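Long-range contact in 6-carboxyhexanoate--CoA ligase (Aquifex aeolicus, PDB 5TVA), which belongs to the 6-carboxyhexanoate--CoA ligase (BioW) family and holds adenosine monophosphate and coenzyme A in this structure: residues 55-61 with 234-240. Residues are numbered along the deposited sequence; the frame is centred on the assembly and turned at random.
Sequences DFEVVKF and KVVLIEL
Val-59 and Val-236 meet through single methyl groups, CG2 of Val-59 lying 3.9 Å from CG1 of Val-236. On the same face, Ile-238 brings its CG2 to CB of Phe-61, while the Phe-61 ring runs alongside the Leu-240 side chain, both pointing the same way, with CD2 of Phe-61 3.4 Å from CD1 of Leu-240. Helix 158-173 covers this face: Phe-168 and Phe-172 pack on Val-59, and the Phe-61 ring meets that of Phe-168. On the face carrying Val-58 and Leu-237, the Phe-56 ring slants across Leu-237, whose CD1 is 4.1 Å from CE2 of Phe-56; chi1 of 67° places the ring between the backbone N and the carbonyl carbon, and Leu-3 of strand 3-12 touches both side chains.

Between the faces the pair illustrates parallel beta pairing: Glu-57 and Val-59 use both N-H and C=O toward the other strand, where Val-235, Leu-237 and Glu-239 receive or supply the bonds. The bond from Val-59 N to Leu-237 O, 2.9 Å, is nearly straight at the carbonyl, with a C=O...N angle of 171°. Within this chain, strand 57-60 is an outer strand of a three-stranded parallel sheet and strand 236-239 its middle one, hydrogen-bonded on its far side to strand 139-141.

At one end a water bridges Asp-55 O and Val-235 N. Nearby, Lys-234, bent at its last torsion (chi4 56°), reaches the anti lone pair of Glu-57 OE2 with NZ, a 3.0 Å salt bridge. At the opposite end Lys-60 NZ donates a hydrogen bond to O of Leu-240, the C-terminal residue, at 2.8 Å, coming from above the plane of that group and not along a lone pair.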
ATOM      1  N   ASP A  55      -2.661  -5.897 -21.831  1.00 49.19           N
ATOM      2  CA  ASP A  55      -1.869  -6.984 -21.282  1.00 49.00           C
ATOM      3  C   ASP A  55      -1.961  -7.001 -19.764  1.00 40.47           C
ATOM      4  O   ASP A  55      -2.147  -5.965 -19.122  1.00 41.73           O
ATOM      5  CB  ASP A  55      -0.405  -6.835 -21.696  1.00 49.67           C
ATOM      6  CG  ASP A  55      -0.252  -6.586 -23.164  1.00 59.60           C
ATOM      7  OD1 ASP A  55      -0.308  -7.574 -23.927  1.00 64.43           O
ATOM      8  OD2 ASP A  55      -0.118  -5.402 -23.554  1.00 62.11           O
ATOM      9  N   PHE A  56      -1.771  -8.182 -19.194  1.00 39.11           N
ATOM     10  CA  PHE A  56      -1.777  -8.321 -17.748  1.00 41.24           C
ATOM     11  C   PHE A  56      -1.044  -9.596 -17.381  1.00 41.43           C
ATOM     12  O   PHE A  56      -0.848 -10.483 -18.215  1.00 41.54           O
ATOM     13  CB  PHE A  56      -3.205  -8.345 -17.194  1.00 41.52           C
ATOM     14  CG  PHE A  56      -4.000  -9.569 -17.592  1.00 43.34           C
ATOM     15  CD1 PHE A  56      -4.700  -9.601 -18.794  1.00 39.30           C
ATOM     16  CD2 PHE A  56      -4.056 -10.680 -16.755  1.00 38.92           C
ATOM     17  CE1 PHE A  56      -5.442 -10.718 -19.156  1.00 46.85           C
ATOM     18  CE2 PHE A  56      -4.789 -11.808 -17.114  1.00 46.76           C
ATOM     19  CZ  PHE A  56      -5.487 -11.830 -18.312  1.00 46.84           C
ATOM     20  N   GLU A  57      -0.661  -9.691 -16.112  1.00 42.41           N
ATOM     21  CA  GLU A  57       0.020 -10.879 -15.635  1.00 42.84           C
ATOM     22  C   GLU A  57      -0.665 -11.380 -14.373  1.00 44.38           C
ATOM     23  O   GLU A  57      -1.119 -10.589 -13.542  1.00 40.02           O
ATOM     24  CB  GLU A  57       1.518 -10.625 -15.371  1.00 41.12           C
ATOM     25  CG  GLU A  57       2.325 -11.931 -15.344  1.00 50.04           C
ATOM     26  CD  GLU A  57       3.810 -11.741 -15.094  1.00 48.72           C
ATOM     27  OE1 GLU A  57       4.446 -12.699 -14.598  1.00 50.92           O
ATOM     28  OE2 GLU A  57       4.335 -10.645 -15.381  1.00 50.36           O
ATOM     29  N   VAL A  58      -0.744 -12.703 -14.259  1.00 46.79           N
ATOM     30  CA  VAL A  58      -1.273 -13.390 -13.087  1.00 48.29           C
ATOM     31  C   VAL A  58      -0.097 -13.875 -12.262  1.00 44.91           C
ATOM     32  O   VAL A  58       0.844 -14.459 -12.806  1.00 50.29           O
ATOM     33  CB  VAL A  58      -2.180 -14.561 -13.500  1.00 44.52           C
ATOM     34  CG1 VAL A  58      -2.686 -15.323 -12.270  1.00 45.82           C
ATOM     35  CG2 VAL A  58      -3.339 -14.025 -14.314  1.00 49.11           C
ATOM     36  N   VAL A  59      -0.135 -13.622 -10.959  1.00 46.01           N
ATOM     37  CA  VAL A  59       0.954 -13.962 -10.051  1.00 45.56           C
ATOM     38  C   VAL A  59       0.370 -14.657  -8.824  1.00 49.37           C
ATOM     39  O   VAL A  59      -0.732 -14.321  -8.372  1.00 47.68           O
ATOM     40  CB  VAL A  59       1.751 -12.705  -9.652  1.00 43.59           C
ATOM     41  CG1 VAL A  59       2.926 -13.069  -8.776  1.00 49.70           C
ATOM     42  CG2 VAL A  59       2.246 -11.975 -10.901  1.00 48.24           C
ATOM     43  N   LYS A  60       1.116 -15.623  -8.282  1.00 49.78           N
ATOM     44  CA  LYS A  60       0.690 -16.415  -7.132  1.00 46.02           C
ATOM     45  C   LYS A  60       1.138 -15.757  -5.830  1.00 47.88           C
ATOM     46  O   LYS A  60       2.339 -15.594  -5.591  1.00 48.42           O
ATOM     47  CB  LYS A  60       1.260 -17.827  -7.234  1.00 50.36           C
ATOM     48  CG  LYS A  60       0.805 -18.778  -6.123  1.00 57.15           C
ATOM     49  CD  LYS A  60      -0.632 -19.225  -6.325  1.00 57.53           C
ATOM     50  CE  LYS A  60      -1.096 -20.154  -5.191  1.00 68.54           C
ATOM     51  NZ  LYS A  60      -2.543 -20.526  -5.319  1.00 69.46           N
ATOM     52  N   PHE A  61       0.176 -15.387  -4.982  1.00 52.07           N
ATOM     53  CA  PHE A  61       0.512 -14.863  -3.662  1.00 48.48           C
ATOM     54  C   PHE A  61       1.283 -15.916  -2.864  1.00 50.13           C
ATOM     55  O   PHE A  61       0.978 -17.107  -2.927  1.00 48.16           O
ATOM     56  CB  PHE A  61      -0.757 -14.441  -2.912  1.00 49.18           C
ATOM     57  CG  PHE A  61      -0.493 -13.863  -1.544  1.00 47.39           C
ATOM     58  CD1 PHE A  61      -0.161 -12.521  -1.397  1.00 41.64           C
ATOM     59  CD2 PHE A  61      -0.577 -14.666  -0.403  1.00 49.95           C
ATOM     60  CE1 PHE A  61       0.087 -11.978  -0.145  1.00 44.16           C
ATOM     61  CE2 PHE A  61      -0.331 -14.139   0.857  1.00 47.78           C
ATOM     62  CZ  PHE A  61       0.008 -12.786   0.991  1.00 50.07           C
ATOM     63  N   LYS A 234       1.910  -1.602 -15.074  1.00 28.46           N
ATOM     64  CA  LYS A 234       1.699  -3.015 -15.347  1.00 27.92           C
ATOM     65  C   LYS A 234       0.448  -3.528 -14.612  1.00 36.66           C
ATOM     66  O   LYS A 234       0.149  -3.117 -13.489  1.00 32.06           O
ATOM     67  CB  LYS A 234       2.942  -3.807 -14.953  1.00 34.33           C
ATOM     68  CG  LYS A 234       2.883  -5.272 -15.351  1.00 40.72           C
ATOM     69  CD  LYS A 234       4.226  -5.951 -15.162  1.00 46.12           C
ATOM     70  CE  LYS A 234       4.077  -7.465 -15.182  1.00 49.87           C
ATOM     71  NZ  LYS A 234       3.431  -7.953 -16.424  1.00 50.76           N
ATOM     72  N   VAL A 235      -0.310  -4.399 -15.272  1.00 35.85           N
ATOM     73  CA  VAL A 235      -1.586  -4.886 -14.763  1.00 36.40           C
ATOM     74  C   VAL A 235      -1.366  -6.285 -14.209  1.00 39.71           C
ATOM     75  O   VAL A 235      -0.976  -7.201 -14.949  1.00 40.02           O
ATOM     76  CB  VAL A 235      -2.676  -4.872 -15.850  1.00 38.04           C
ATOM     77  CG1 VAL A 235      -3.975  -5.466 -15.309  1.00 40.16           C
ATOM     78  CG2 VAL A 235      -2.930  -3.456 -16.330  1.00 35.51           C
ATOM     79  N   VAL A 236      -1.591  -6.443 -12.906  1.00 33.93           N
ATOM     80  CA  VAL A 236      -1.287  -7.675 -12.185  1.00 35.42           C
ATOM     81  C   VAL A 236      -2.525  -8.151 -11.437  1.00 38.13           C
ATOM     82  O   VAL A 236      -3.080  -7.412 -10.618  1.00 35.15           O
ATOM     83  CB  VAL A 236      -0.126  -7.477 -11.201  1.00 39.63           C
ATOM     84  CG1 VAL A 236       0.086  -8.740 -10.394  1.00 38.68           C
ATOM     85  CG2 VAL A 236       1.122  -7.104 -11.954  1.00 36.80           C
ATOM     86  N   LEU A 237      -2.948  -9.381 -11.713  1.00 38.85           N
ATOM     87  CA  LEU A 237      -3.921 -10.093 -10.896  1.00 39.32           C
ATOM     88  C   LEU A 237      -3.173 -11.020  -9.953  1.00 42.89           C
ATOM     89  O   LEU A 237      -2.261 -11.732 -10.375  1.00 44.33           O
ATOM     90  CB  LEU A 237      -4.887 -10.914 -11.749  1.00 38.76           C
ATOM     91  CG  LEU A 237      -5.713 -10.168 -12.788  1.00 40.58           C
ATOM     92  CD1 LEU A 237      -6.615 -11.144 -13.476  1.00 42.79           C
ATOM     93  CD2 LEU A 237      -6.523  -9.061 -12.139  1.00 39.38           C
ATOM     94  N   ILE A 238      -3.572 -11.021  -8.685  1.00 43.86           N
ATOM     95  CA  ILE A 238      -2.914 -11.801  -7.643  1.00 42.08           C
ATOM     96  C   ILE A 238      -3.821 -12.952  -7.253  1.00 44.51           C
ATOM     97  O   ILE A 238      -5.001 -12.744  -6.948  1.00 43.89           O
ATOM     98  CB  ILE A 238      -2.582 -10.934  -6.426  1.00 39.65           C
ATOM     99  CG1 ILE A 238      -1.683  -9.782  -6.876  1.00 36.26           C
ATOM    100  CG2 ILE A 238      -1.952 -11.790  -5.349  1.00 39.19           C
ATOM    101  CD1 ILE A 238      -1.769  -8.570  -5.988  1.00 38.29           C
ATOM    102  N   GLU A 239      -3.268 -14.162  -7.287  1.00 48.26           N
ATOM    103  CA  GLU A 239      -3.974 -15.416  -7.068  1.00 51.95           C
ATOM    104  C   GLU A 239      -3.542 -15.971  -5.723  1.00 56.91           C
ATOM    105  O   GLU A 239      -2.342 -16.144  -5.478  1.00 52.13           O
ATOM    106  CB  GLU A 239      -3.632 -16.416  -8.173  1.00 56.46           C
ATOM    107  CG  GLU A 239      -4.641 -17.508  -8.428  1.00 62.00           C
ATOM    108  CD  GLU A 239      -4.393 -18.166  -9.790  1.00 71.49           C
ATOM    109  OE1 GLU A 239      -3.267 -18.026 -10.311  1.00 76.59           O
ATOM    110  OE2 GLU A 239      -5.315 -18.823 -10.342  1.00 88.73           O
ATOM    111  N   LEU A 240      -4.511 -16.235  -4.852  1.00 58.12           N
ATOM    112  CA  LEU A 240      -4.194 -16.711  -3.513  1.00 61.21           C
ATOM    113  C   LEU A 240      -3.826 -18.192  -3.550  1.00 64.39           C
ATOM    114  O   LEU A 240      -4.568 -19.004  -4.102  1.00 66.42           O
ATOM    115  CB  LEU A 240      -5.365 -16.479  -2.553  1.00 52.93           C
ATOM    116  CG  LEU A 240      -4.948 -16.657  -1.091  1.00 60.04           C
ATOM    117  CD1 LEU A 240      -3.749 -15.795  -0.790  1.00 53.73           C
ATOM    118  CD2 LEU A 240      -6.069 -16.377  -0.118  1.00 56.30           C
TER
HETATM  119  O   HOH W   1       0.166  -5.034 -18.035  1.00 33.88           O